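Local atomic coordinates of transcriptional regulator, IclR family (Ruegeria sp. TM1040, PDB entry 3R4K), a protein that probably binds DNA through an N-terminal winged helix-turn-helix domain and regulates transcription, as other IclR-family regulators do. Residues M2-K7 and Y39-E44; T10-F15 and G49-V54; A75-L80 and T243-G248; R84-E89 and G239-E244; G139-A144 and S198-I203. All blocks are in the same frame, centred on the assembly; numbering follows the deposited sequence.

Interaction 1 of 5, residues M2-K7 and Y39-E44; sequences MGTVSK and YRLMSE
L41 of helix 35-47 meets T4 and K7 of helix 4-12, joining two helices of the winged helix-turn-helix domain; by its place in that fold, helix 35-47 is probably the recognition helix. Followed from its start, the segment opens with Y39, whose carbonyl O is gripped twice by S43: the amide S43 N at 3.0 Å and the hydroxyl S43 OG at 2.9 Å arrive from opposite faces of the carbonyl plane. The same hydroxyl lies over the rim of one face of the Y39 ring. R40 comes next, its CB directed toward helix 4-12, with NH1 6.7 Å from K7 NZ, so these like charges are near but not touching. L41 does the real work. With CG anti to the carbonyl carbon (chi1 -68°), its forked end reaches helix 4-12: L41 CD1 rests on K7 CB at 3.9 Å, while L41 CD2 lies 3.9 Å from the carbonyl T4 O. A8, L11 and M33 also pack on this leucine. M42, a selenomethionine, turns to L11 and L27. E44 looks beyond this pair of helices, its OE2 making a weak hydrogen bond with V5 N of the second subunit.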
# COMPACT_ATOMS: atom_id res chain seq x y z
N MSE A 2 3.85 -8.79 -27.27
CA MSE A 2 5.24 -8.41 -27.52
C MSE A 2 5.37 -6.99 -28.12
O MSE A 2 6.41 -6.64 -28.69
CB MSE A 2 5.99 -9.43 -28.41
CG MSE A 2 5.22 -9.88 -29.63
SE MSE A 2 4.19 -11.49 -29.24
CE MSE A 2 5.60 -12.85 -29.63
N GLY A 3 4.34 -6.18 -27.94
CA GLY A 3 4.32 -4.77 -28.33
C GLY A 3 5.18 -3.92 -27.41
O GLY A 3 5.67 -4.41 -26.39
N THR A 4 5.34 -2.63 -27.76
CA THR A 4 6.19 -1.66 -27.05
C THR A 4 5.69 -1.39 -25.61
O THR A 4 6.54 -1.21 -24.73
CB THR A 4 6.41 -0.36 -27.84
OG1 THR A 4 5.47 -0.23 -28.90
CG2 THR A 4 7.78 -0.31 -28.45
N VAL A 5 4.36 -1.42 -25.36
CA VAL A 5 3.82 -1.20 -24.01
C VAL A 5 4.21 -2.41 -23.12
O VAL A 5 4.74 -2.21 -22.03
CB VAL A 5 2.30 -0.89 -23.99
CG1 VAL A 5 1.73 -0.88 -22.57
CG2 VAL A 5 2.01 0.42 -24.69
N SER A 6 4.00 -3.64 -23.64
CA SER A 6 4.35 -4.92 -23.02
C SER A 6 5.85 -5.00 -22.71
O SER A 6 6.23 -5.47 -21.65
CB SER A 6 3.96 -6.07 -23.94
OG SER A 6 2.56 -6.34 -23.91
N LYS A 7 6.70 -4.56 -23.67
CA LYS A 7 8.16 -4.55 -23.56
C LYS A 7 8.62 -3.66 -22.40
O LYS A 7 9.45 -4.08 -21.59
CB LYS A 7 8.81 -4.06 -24.86
CG LYS A 7 9.25 -5.18 -25.78
CD LYS A 7 9.48 -4.70 -27.22
CE LYS A 7 10.88 -4.26 -27.48
NZ LYS A 7 11.09 -3.85 -28.90
N TYR A 39 16.92 2.19 -23.09
CA TYR A 39 17.02 3.61 -22.75
C TYR A 39 15.75 4.39 -23.11
O TYR A 39 15.28 5.19 -22.30
CB TYR A 39 18.24 4.26 -23.44
CG TYR A 39 18.43 5.70 -23.01
CD1 TYR A 39 18.90 6.01 -21.74
CD2 TYR A 39 18.08 6.75 -23.86
CE1 TYR A 39 19.03 7.34 -21.32
CE2 TYR A 39 18.22 8.08 -23.45
CZ TYR A 39 18.70 8.37 -22.18
OH TYR A 39 18.83 9.68 -21.77
N ARG A 40 15.20 4.15 -24.32
CA ARG A 40 14.01 4.80 -24.86
C ARG A 40 12.76 4.50 -24.02
O ARG A 40 11.97 5.40 -23.73
CB ARG A 40 13.77 4.34 -26.30
CG ARG A 40 13.57 5.48 -27.28
CD ARG A 40 13.32 4.97 -28.70
NE ARG A 40 14.51 4.42 -29.35
CZ ARG A 40 14.68 3.13 -29.67
NH1 ARG A 40 13.73 2.24 -29.40
NH2 ARG A 40 15.79 2.74 -30.28
N LEU A 41 12.60 3.22 -23.64
CA LEU A 41 11.48 2.71 -22.86
C LEU A 41 11.58 3.19 -21.40
O LEU A 41 10.55 3.57 -20.82
CB LEU A 41 11.45 1.17 -22.91
CG LEU A 41 11.11 0.52 -24.26
CD1 LEU A 41 11.16 -1.00 -24.16
CD2 LEU A 41 9.74 0.94 -24.76
N MSE A 42 12.80 3.19 -20.82
CA MSE A 42 12.99 3.65 -19.43
C MSE A 42 12.78 5.17 -19.31
O MSE A 42 12.31 5.63 -18.27
CB MSE A 42 14.36 3.23 -18.88
CG MSE A 42 14.49 1.73 -18.67
SE MSE A 42 13.26 0.95 -17.41
CE MSE A 42 14.19 1.49 -15.86
N SER A 43 13.04 5.93 -20.40
CA SER A 43 12.82 7.38 -20.47
C SER A 43 11.34 7.69 -20.45
O SER A 43 10.91 8.62 -19.76
CB SER A 43 13.48 7.96 -21.72
OG SER A 43 14.88 7.99 -21.51
N GLU A 44 10.55 6.88 -21.17
CA GLU A 44 9.11 6.98 -21.26
C GLU A 44 8.48 6.64 -19.90
O GLU A 44 7.52 7.30 -19.50
CB GLU A 44 8.57 6.06 -22.36
CG GLU A 44 8.41 6.75 -23.69
CD GLU A 44 7.66 5.95 -24.73
OE1 GLU A 44 8.32 5.15 -25.43
OE2 GLU A 44 6.42 6.10 -24.84

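Interaction 2 of 5, residues T10-F15 and G49-V54; sequences TLLTYF and GFVEQV
L12 and V51 bring the end of helix 4-12 up to strand 51-54, their CA atoms 8.5 Å apart, just after G49 with its positive phi has closed helix 35-47 in a Schellman motif. The strand pairs with strand 59-62 to form the wing of the winged helix-turn-helix domain, so the contact fastens the first helix to the base of the wing. L12 divides its two methyls between two partners. CD2 presses on V51 CG1 at 3.6 Å, the two side chains meeting at a slant, and CD1 approaches F50 CD2 at 4.3 Å, oblique to the ring. With CG anti to the carbonyl carbon (chi1 -63°), L12 holds this fork toward the strand. V51 is backed by M42 and L45 of helix 35-47, and L62 of the wing touches L12. Where the helix gives way to a turn, T10 O takes both T13 N and T13 OG1; the hydroxyl donates from 2.6 Å in the carbonyl plane. L12 O lies in plane at the edge of the F15 ring and accepts a hydrogen bond from R68 NH2 of the second subunit. L69 of that subunit packs on L12, and its F50 packs on F50. With three buried apolar side chains and no polar pairing between the two segments, the join depends on fit and the exclusion of water, and its oily core runs on into the dimer interface.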
# COMPACT_ATOMS: atom_id res chain seq x y z
N THR A 10 7.67 -5.14 -19.00
CA THR A 10 8.51 -6.31 -18.70
C THR A 10 9.79 -5.86 -17.97
O THR A 10 10.26 -6.58 -17.09
CB THR A 10 8.84 -7.07 -19.99
OG1 THR A 10 7.63 -7.54 -20.57
CG2 THR A 10 9.75 -8.25 -19.77
N LEU A 11 10.32 -4.67 -18.32
CA LEU A 11 11.54 -4.12 -17.72
C LEU A 11 11.36 -3.92 -16.21
O LEU A 11 12.32 -4.16 -15.46
CB LEU A 11 11.96 -2.80 -18.40
CG LEU A 11 12.48 -2.90 -19.85
CD1 LEU A 11 12.66 -1.51 -20.47
CD2 LEU A 11 13.79 -3.66 -19.92
N LEU A 12 10.13 -3.56 -15.77
CA LEU A 12 9.79 -3.32 -14.37
C LEU A 12 9.82 -4.60 -13.54
O LEU A 12 10.04 -4.51 -12.32
CB LEU A 12 8.39 -2.68 -14.24
CG LEU A 12 8.19 -1.31 -14.85
CD1 LEU A 12 6.79 -0.85 -14.62
CD2 LEU A 12 9.17 -0.30 -14.29
N THR A 13 9.60 -5.77 -14.18
CA THR A 13 9.57 -7.08 -13.51
C THR A 13 10.95 -7.48 -12.96
O THR A 13 11.02 -8.31 -12.04
CB THR A 13 9.00 -8.20 -14.44
OG1 THR A 13 9.96 -8.58 -15.43
CG2 THR A 13 7.67 -7.83 -15.09
N TYR A 14 12.04 -6.91 -13.50
CA TYR A 14 13.40 -7.23 -13.10
C TYR A 14 13.76 -6.61 -11.74
O TYR A 14 14.70 -7.08 -11.09
CB TYR A 14 14.40 -6.81 -14.19
CG TYR A 14 14.16 -7.59 -15.47
CD1 TYR A 14 14.32 -8.97 -15.51
CD2 TYR A 14 13.71 -6.96 -16.62
CE1 TYR A 14 14.06 -9.70 -16.66
CE2 TYR A 14 13.46 -7.67 -17.79
CZ TYR A 14 13.64 -9.05 -17.81
OH TYR A 14 13.40 -9.79 -18.94
N PHE A 15 13.01 -5.58 -11.30
CA PHE A 15 13.16 -4.97 -9.99
C PHE A 15 12.53 -5.87 -8.95
O PHE A 15 11.43 -6.38 -9.18
CB PHE A 15 12.49 -3.59 -9.96
CG PHE A 15 13.23 -2.53 -10.72
CD1 PHE A 15 14.30 -1.85 -10.14
CD2 PHE A 15 12.85 -2.19 -12.01
CE1 PHE A 15 14.99 -0.87 -10.84
CE2 PHE A 15 13.54 -1.20 -12.72
CZ PHE A 15 14.61 -0.55 -12.13
N GLY A 49 6.62 8.88 -14.30
CA GLY A 49 6.91 8.78 -12.88
C GLY A 49 7.01 7.36 -12.35
O GLY A 49 6.98 7.17 -11.14
N PHE A 50 7.12 6.37 -13.24
CA PHE A 50 7.21 4.96 -12.88
C PHE A 50 8.63 4.58 -12.56
O PHE A 50 8.82 3.67 -11.75
CB PHE A 50 6.64 4.08 -14.00
CG PHE A 50 5.14 3.95 -13.88
CD1 PHE A 50 4.30 5.05 -14.05
CD2 PHE A 50 4.55 2.72 -13.61
CE1 PHE A 50 2.92 4.93 -13.92
CE2 PHE A 50 3.16 2.58 -13.53
CZ PHE A 50 2.35 3.70 -13.66
N VAL A 51 9.63 5.21 -13.20
CA VAL A 51 11.04 4.96 -12.90
C VAL A 51 11.75 6.32 -12.73
O VAL A 51 11.23 7.35 -13.14
CB VAL A 51 11.79 4.03 -13.92
CG1 VAL A 51 10.98 2.80 -14.29
CG2 VAL A 51 12.27 4.77 -15.16
N GLU A 52 12.92 6.31 -12.09
CA GLU A 52 13.73 7.53 -11.98
C GLU A 52 15.21 7.17 -12.02
O GLU A 52 15.59 6.05 -11.67
CB GLU A 52 13.36 8.39 -10.76
CG GLU A 52 13.63 7.81 -9.39
CD GLU A 52 13.32 8.77 -8.26
OE1 GLU A 52 12.44 9.64 -8.43
OE2 GLU A 52 13.97 8.65 -7.20
N GLN A 53 16.03 8.11 -12.51
CA GLN A 53 17.48 7.93 -12.59
C GLN A 53 18.06 8.21 -11.23
O GLN A 53 17.65 9.18 -10.59
CB GLN A 53 18.10 8.85 -13.65
CG GLN A 53 17.81 8.41 -15.09
CD GLN A 53 18.45 9.29 -16.15
OE1 GLN A 53 19.38 10.06 -15.89
NE2 GLN A 53 17.98 9.15 -17.39
N VAL A 54 18.99 7.35 -10.76
CA VAL A 54 19.65 7.54 -9.46
C VAL A 54 20.85 8.50 -9.70
O VAL A 54 21.53 8.37 -10.73
CB VAL A 54 20.00 6.20 -8.73
CG1 VAL A 54 19.23 5.02 -9.29
CG2 VAL A 54 21.50 5.91 -8.69

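Interaction 3 of 5, residues A75-L80 and T243-G248; sequences ASVPIL and TERIGG
I79 and I246 supply the apolar half of this contact. The two side chains slant past one another, CD1 of I79 meeting CD1 of I246 at 3.7 Å, while I246 CG2 fits against the root of its partner, 4.0 Å from I79 CB. L211 of strand 210-219 touches both isoleucines. A second, mixed contact joins V77 to R245: the methyl V77 CG1 stands 3.5 Å from R245 NH2, oblique to the guanidinium, and the two chains cross at about a right angle. R245 folds back to get there, bending at chi2 (-90°) and chi3 (-62°), and its NH1 forms a salt bridge with E52 of the second subunit. This is the junction of the regulator: V77 and P78 separate the linker helix 66-76 from helix 79-94, the first helix of the profilin-like C-terminal domain, and helix 225-245 ends beside them. Water provides the polar link. A single molecule donates to V77 O at 2.7 Å and, over a longer 3.3 Å, to R245 O, which also accepts from R73 NH2. The helix end itself is a Schellman motif with G247 as its C-prime residue, closed by G248 N to T243 O at 2.8 Å and G247 N to E244 O.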
# COMPACT_ATOMS: atom_id res chain seq x y z
N ALA A 75 -7.84 0.34 -1.98
CA ALA A 75 -9.22 0.79 -1.76
C ALA A 75 -10.20 -0.04 -2.59
O ALA A 75 -11.21 -0.48 -2.05
CB ALA A 75 -9.37 2.28 -2.09
N SER A 76 -9.84 -0.34 -3.86
CA SER A 76 -10.63 -1.12 -4.82
C SER A 76 -10.75 -2.58 -4.42
O SER A 76 -11.85 -3.12 -4.51
CB SER A 76 -10.01 -1.04 -6.21
OG SER A 76 -9.89 0.29 -6.69
N VAL A 77 -9.63 -3.24 -4.06
CA VAL A 77 -9.61 -4.64 -3.65
C VAL A 77 -8.88 -4.80 -2.27
O VAL A 77 -7.67 -5.06 -2.25
CB VAL A 77 -9.00 -5.62 -4.69
CG1 VAL A 77 -9.29 -7.06 -4.32
CG2 VAL A 77 -9.48 -5.34 -6.11
N PRO A 78 -9.59 -4.70 -1.11
CA PRO A 78 -8.94 -5.03 0.19
C PRO A 78 -8.59 -6.56 0.25
O PRO A 78 -9.20 -7.30 -0.52
CB PRO A 78 -10.00 -4.62 1.21
CG PRO A 78 -11.06 -3.83 0.44
CD PRO A 78 -11.02 -4.40 -0.93
N ILE A 79 -7.60 -7.02 1.07
CA ILE A 79 -7.16 -8.45 1.19
C ILE A 79 -8.37 -9.42 1.40
O ILE A 79 -8.40 -10.51 0.81
CB ILE A 79 -6.06 -8.66 2.30
CG1 ILE A 79 -5.66 -10.15 2.47
CG2 ILE A 79 -6.48 -8.06 3.65
CD1 ILE A 79 -4.21 -10.42 2.61
N LEU A 80 -9.37 -9.02 2.21
CA LEU A 80 -10.51 -9.88 2.48
C LEU A 80 -11.44 -10.01 1.25
O LEU A 80 -12.07 -11.05 1.07
CB LEU A 80 -11.29 -9.45 3.74
CG LEU A 80 -10.46 -9.48 5.07
CD1 LEU A 80 -11.24 -8.93 6.22
CD2 LEU A 80 -9.93 -10.87 5.42
N THR A 243 -1.41 -14.21 -2.62
CA THR A 243 -0.23 -13.37 -2.47
C THR A 243 -0.15 -12.44 -3.71
O THR A 243 0.10 -11.24 -3.57
CB THR A 243 1.03 -14.25 -2.24
OG1 THR A 243 0.89 -14.98 -1.02
CG2 THR A 243 2.31 -13.44 -2.14
N GLU A 244 -0.45 -12.98 -4.90
CA GLU A 244 -0.44 -12.26 -6.17
C GLU A 244 -1.56 -11.20 -6.22
O GLU A 244 -1.28 -10.09 -6.67
CB GLU A 244 -0.58 -13.26 -7.31
CG GLU A 244 -0.34 -12.69 -8.69
CD GLU A 244 -1.02 -13.51 -9.77
OE1 GLU A 244 -2.07 -13.05 -10.28
OE2 GLU A 244 -0.53 -14.62 -10.09
N ARG A 245 -2.80 -11.51 -5.72
CA ARG A 245 -3.93 -10.56 -5.72
C ARG A 245 -3.68 -9.35 -4.80
O ARG A 245 -4.39 -8.35 -4.91
CB ARG A 245 -5.25 -11.25 -5.33
CG ARG A 245 -5.74 -12.39 -6.25
CD ARG A 245 -6.64 -11.94 -7.40
NE ARG A 245 -7.90 -11.31 -6.96
CZ ARG A 245 -8.26 -10.06 -7.24
NH1 ARG A 245 -7.47 -9.28 -7.98
NH2 ARG A 245 -9.41 -9.57 -6.79
N ILE A 246 -2.67 -9.43 -3.90
CA ILE A 246 -2.34 -8.34 -2.99
C ILE A 246 -0.94 -7.78 -3.27
O ILE A 246 -0.46 -6.97 -2.49
CB ILE A 246 -2.53 -8.74 -1.49
CG1 ILE A 246 -1.56 -9.87 -1.06
CG2 ILE A 246 -4.00 -9.07 -1.16
CD1 ILE A 246 -1.22 -9.93 0.42
N GLY A 247 -0.31 -8.18 -4.37
CA GLY A 247 1.01 -7.70 -4.78
C GLY A 247 2.13 -8.08 -3.83
O GLY A 247 3.13 -7.35 -3.73
N GLY A 248 1.96 -9.22 -3.16
CA GLY A 248 2.94 -9.73 -2.21
C GLY A 248 4.18 -10.32 -2.83
O GLY A 248 4.22 -10.62 -4.03
O HOH W 1 -5.37 -5.46 -3.66

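Interaction 4 of 5, residues R84-E89 and G239-E244; sequences RRVLRE and GLSLTE
V86 lies against S241 and L242 where helix 79-94 runs beside helix 225-245, and these three residues make up nearly all of the contact. The valine contributes the greatest share. Its CB points toward the neighbouring helix, and with chi1 at 171° the CG2 methyl lies beside its own backbone N and leads the approach. That methyl comes within 4.1 Å of S241 OG and 4.3 Å of L242 CB. It meets the base of the leucine and not its branched end; CA of V86 is 6.7 Å from CA of L242. The end of L242 is left to pack on I203 of strand 196-204, while V86 also touches L214 of strand 210-219. Both helices therefore rest on the same six-stranded sheet of the profilin-like C-terminal domain, side by side on one face. Two polar pairings stay within their own helices. T243 OG1 donates to G239 O at 2.9 Å, tilted 35° from the carbonyl plane, with T243 N on the opposite face; R85 NE and E89 OE2 form a salt bridge 3.0 Å long on the exposed side of helix 79-94. Between the two segments, a methyl is set against a hydroxyl it cannot bond to and against the CB of a leucine, so with no polar pair the contact is one of van der Waals packing, apolar in character.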
# COMPACT_ATOMS: atom_id res chain seq x y z
N ARG A 84 -12.15 -13.85 -1.04
CA ARG A 84 -13.45 -14.45 -1.33
C ARG A 84 -13.39 -15.52 -2.41
O ARG A 84 -13.86 -16.62 -2.15
CB ARG A 84 -14.54 -13.40 -1.68
CG ARG A 84 -14.77 -12.32 -0.62
CD ARG A 84 -15.33 -12.80 0.71
NE ARG A 84 -15.22 -11.73 1.72
CZ ARG A 84 -15.41 -11.90 3.03
NH1 ARG A 84 -15.74 -13.08 3.52
NH2 ARG A 84 -15.25 -10.87 3.86
N ARG A 85 -12.80 -15.24 -3.59
CA ARG A 85 -12.72 -16.20 -4.70
C ARG A 85 -11.74 -17.34 -4.39
O ARG A 85 -12.01 -18.49 -4.73
CB ARG A 85 -12.34 -15.50 -6.01
CG ARG A 85 -12.28 -16.42 -7.22
CD ARG A 85 -11.73 -15.72 -8.44
NE ARG A 85 -11.37 -16.66 -9.50
CZ ARG A 85 -11.75 -16.57 -10.77
NH1 ARG A 85 -12.54 -15.57 -11.17
NH2 ARG A 85 -11.36 -17.48 -11.66
N VAL A 86 -10.61 -17.02 -3.74
CA VAL A 86 -9.57 -17.98 -3.36
C VAL A 86 -10.13 -19.02 -2.40
O VAL A 86 -9.99 -20.22 -2.67
CB VAL A 86 -8.35 -17.23 -2.75
CG1 VAL A 86 -7.33 -18.20 -2.14
CG2 VAL A 86 -7.69 -16.35 -3.81
N LEU A 87 -10.79 -18.56 -1.32
CA LEU A 87 -11.38 -19.40 -0.29
C LEU A 87 -12.46 -20.31 -0.88
O LEU A 87 -12.44 -21.51 -0.60
CB LEU A 87 -11.92 -18.55 0.88
CG LEU A 87 -10.87 -17.87 1.78
CD1 LEU A 87 -11.52 -16.83 2.66
CD2 LEU A 87 -10.17 -18.88 2.64
N ARG A 88 -13.38 -19.74 -1.70
CA ARG A 88 -14.46 -20.43 -2.41
C ARG A 88 -13.92 -21.59 -3.25
O ARG A 88 -14.41 -22.72 -3.14
CB ARG A 88 -15.17 -19.43 -3.36
CG ARG A 88 -16.67 -19.61 -3.55
CD ARG A 88 -17.18 -18.76 -4.71
NE ARG A 88 -17.00 -17.32 -4.51
CZ ARG A 88 -16.35 -16.52 -5.36
NH1 ARG A 88 -15.79 -17.01 -6.46
NH2 ARG A 88 -16.25 -15.22 -5.11
N GLU A 89 -12.89 -21.30 -4.08
CA GLU A 89 -12.27 -22.27 -4.98
C GLU A 89 -11.53 -23.36 -4.22
O GLU A 89 -11.70 -24.52 -4.55
CB GLU A 89 -11.34 -21.58 -5.98
CG GLU A 89 -12.09 -20.86 -7.09
CD GLU A 89 -11.28 -20.06 -8.08
OE1 GLU A 89 -10.06 -19.85 -7.85
OE2 GLU A 89 -11.87 -19.64 -9.09
N GLY A 239 -2.52 -20.19 -1.89
CA GLY A 239 -1.70 -19.24 -1.13
C GLY A 239 -0.92 -18.28 -2.01
O GLY A 239 -0.92 -17.07 -1.76
N LEU A 240 -0.29 -18.81 -3.08
CA LEU A 240 0.48 -18.03 -4.06
C LEU A 240 -0.44 -17.12 -4.86
O LEU A 240 -0.12 -15.95 -5.09
CB LEU A 240 1.30 -18.93 -4.99
CG LEU A 240 2.44 -19.74 -4.35
CD1 LEU A 240 2.83 -20.90 -5.22
CD2 LEU A 240 3.66 -18.85 -3.99
N SER A 241 -1.61 -17.64 -5.26
CA SER A 241 -2.66 -16.90 -5.96
C SER A 241 -3.16 -15.68 -5.13
O SER A 241 -3.34 -14.60 -5.69
CB SER A 241 -3.82 -17.83 -6.28
OG SER A 241 -4.93 -17.13 -6.79
N LEU A 242 -3.33 -15.85 -3.81
CA LEU A 242 -3.76 -14.77 -2.93
C LEU A 242 -2.67 -13.74 -2.77
O LEU A 242 -2.96 -12.54 -2.84
CB LEU A 242 -4.20 -15.31 -1.55
CG LEU A 242 -4.80 -14.29 -0.53
CD1 LEU A 242 -5.97 -13.48 -1.13
CD2 LEU A 242 -5.27 -15.02 0.72
N THR A 243 -1.41 -14.21 -2.62
CA THR A 243 -0.23 -13.37 -2.47
C THR A 243 -0.15 -12.44 -3.71
O THR A 243 0.10 -11.24 -3.57
CB THR A 243 1.03 -14.25 -2.24
OG1 THR A 243 0.89 -14.98 -1.02
CG2 THR A 243 2.31 -13.44 -2.14
N GLU A 244 -0.45 -12.98 -4.90
CA GLU A 244 -0.44 -12.26 -6.17
C GLU A 244 -1.56 -11.20 -6.22
O GLU A 244 -1.28 -10.09 -6.67
CB GLU A 244 -0.58 -13.26 -7.31
CG GLU A 244 -0.34 -12.69 -8.69
CD GLU A 244 -1.02 -13.51 -9.77
OE1 GLU A 244 -2.07 -13.05 -10.28
OE2 GLU A 244 -0.53 -14.62 -10.09

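Interaction 5 of 5, residues G139-A144 and S198-I203; sequences GLAVLA and SHAVPI
A141 lays its methyl on the backbone of A200, V201 and P202, seating helix 137-143 on strand 196-204 of the six-stranded antiparallel sheet in the profilin-like C-terminal domain. The methyl lies over the peptide linking V201 to P202, with A141 CB 4.0 Å from P202 N and 4.1 Å from V201 C. It also reaches the side chain of A200, CB to CB at 4.2 Å. So small a residue lets the helix come down close: CA of A141 is only 5.3 Å from CA of P202, and the axes of segments 139-143 and 198-203 approach to 7.1 Å. Helix and strand run in roughly the same direction, 31° apart. One shell out, A200 packs on A215 of strand 210-219, and P202 on V210, Y145 and F254. The strand alternates in the usual way: V201 turns its CB from the helix and packs on L235 of helix 225-245, across the sheet, where H199 also finds L235. Backbone bonds to A186 on one flank and L214 on the other hold the strand in place. Above it, the helix is gripped from behind by helix 170-183, whose I173 and I177 touch L140 and L143, while T136 OG1 hydrogen-bonds to G139 N at its start. The closest approach between the two segments comes from the main chain of the helix: A141 O lies 3.8 Å from P202 CB.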
# COMPACT_ATOMS: atom_id res chain seq x y z
N GLY A 139 -1.21 -20.40 12.99
CA GLY A 139 -0.29 -19.80 13.96
C GLY A 139 1.15 -20.21 13.75
O GLY A 139 2.05 -19.36 13.80
N LEU A 140 1.38 -21.52 13.47
CA LEU A 140 2.73 -22.06 13.22
C LEU A 140 3.29 -21.52 11.91
O LEU A 140 4.48 -21.19 11.86
CB LEU A 140 2.74 -23.60 13.24
CG LEU A 140 2.45 -24.26 14.59
CD1 LEU A 140 1.99 -25.69 14.42
CD2 LEU A 140 3.65 -24.18 15.53
N ALA A 141 2.44 -21.40 10.87
CA ALA A 141 2.82 -20.85 9.56
C ALA A 141 3.30 -19.39 9.70
O ALA A 141 4.29 -19.02 9.09
CB ALA A 141 1.64 -20.93 8.58
N VAL A 142 2.60 -18.57 10.54
CA VAL A 142 2.90 -17.16 10.80
C VAL A 142 4.16 -17.04 11.67
O VAL A 142 5.01 -16.21 11.37
CB VAL A 142 1.68 -16.41 11.42
CG1 VAL A 142 2.05 -14.99 11.85
CG2 VAL A 142 0.50 -16.37 10.46
N LEU A 143 4.28 -17.86 12.72
CA LEU A 143 5.43 -17.86 13.64
C LEU A 143 6.72 -18.22 12.91
O LEU A 143 7.75 -17.60 13.15
CB LEU A 143 5.18 -18.87 14.78
CG LEU A 143 5.64 -18.46 16.17
CD1 LEU A 143 5.09 -17.08 16.56
CD2 LEU A 143 5.21 -19.48 17.19
N ALA A 144 6.65 -19.19 12.00
CA ALA A 144 7.80 -19.67 11.25
C ALA A 144 8.44 -18.58 10.36
O ALA A 144 9.63 -18.68 10.04
CB ALA A 144 7.40 -20.85 10.39
N SER A 198 -5.73 -29.53 10.45
CA SER A 198 -5.54 -28.34 9.64
C SER A 198 -4.18 -28.31 8.92
O SER A 198 -3.18 -28.86 9.41
CB SER A 198 -5.71 -27.07 10.47
OG SER A 198 -5.88 -27.27 11.86
N HIS A 199 -4.17 -27.67 7.74
CA HIS A 199 -3.03 -27.39 6.86
C HIS A 199 -3.00 -25.90 6.64
O HIS A 199 -4.06 -25.31 6.38
CB HIS A 199 -3.20 -28.10 5.51
CG HIS A 199 -3.01 -29.58 5.53
ND1 HIS A 199 -4.01 -30.43 5.97
CD2 HIS A 199 -1.98 -30.32 5.06
CE1 HIS A 199 -3.53 -31.65 5.81
NE2 HIS A 199 -2.31 -31.63 5.27
N ALA A 200 -1.82 -25.26 6.71
CA ALA A 200 -1.73 -23.82 6.49
C ALA A 200 -0.44 -23.39 5.84
O ALA A 200 0.60 -24.01 6.05
CB ALA A 200 -1.91 -23.06 7.79
N VAL A 201 -0.53 -22.33 5.03
CA VAL A 201 0.59 -21.71 4.33
C VAL A 201 0.63 -20.23 4.72
O VAL A 201 -0.43 -19.62 4.91
CB VAL A 201 0.55 -21.89 2.77
CG1 VAL A 201 0.78 -23.34 2.38
CG2 VAL A 201 -0.73 -21.34 2.15
N PRO A 202 1.82 -19.61 4.83
CA PRO A 202 1.85 -18.17 5.15
C PRO A 202 1.50 -17.31 3.94
O PRO A 202 1.68 -17.72 2.79
CB PRO A 202 3.30 -17.96 5.58
CG PRO A 202 4.07 -18.96 4.78
CD PRO A 202 3.18 -20.15 4.63
N ILE A 203 0.95 -16.11 4.20
CA ILE A 203 0.61 -15.11 3.20
C ILE A 203 1.55 -13.96 3.46
O ILE A 203 1.72 -13.53 4.61
CB ILE A 203 -0.90 -14.70 3.23
CG1 ILE A 203 -1.83 -15.92 3.01
CG2 ILE A 203 -1.22 -13.57 2.23
CD1 ILE A 203 -1.67 -16.72 1.62

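From the N terminus, interaction 1 closes the first loop, and interaction 2 crosses it, its segments alternating with those of interaction 1. They touch through L11, M42 and V51, and they tie helix 4-12 to helix 35-47 and strand 51-54 in the helix-turn-helix domain. The chain then passes through helix 66-76 into the C-terminal domain, where interaction 3 closes a span of more than 160 residues. Interaction 4 lies within it, ending on the same helix and sharing T243 and E244. Interaction 5 sits inside both spans, on the other face of the sheet; I203 touches I246 of interaction 3 and L242 of interaction 4. Interactions 2 and 3 remain about 10 Å apart at their nearest atoms.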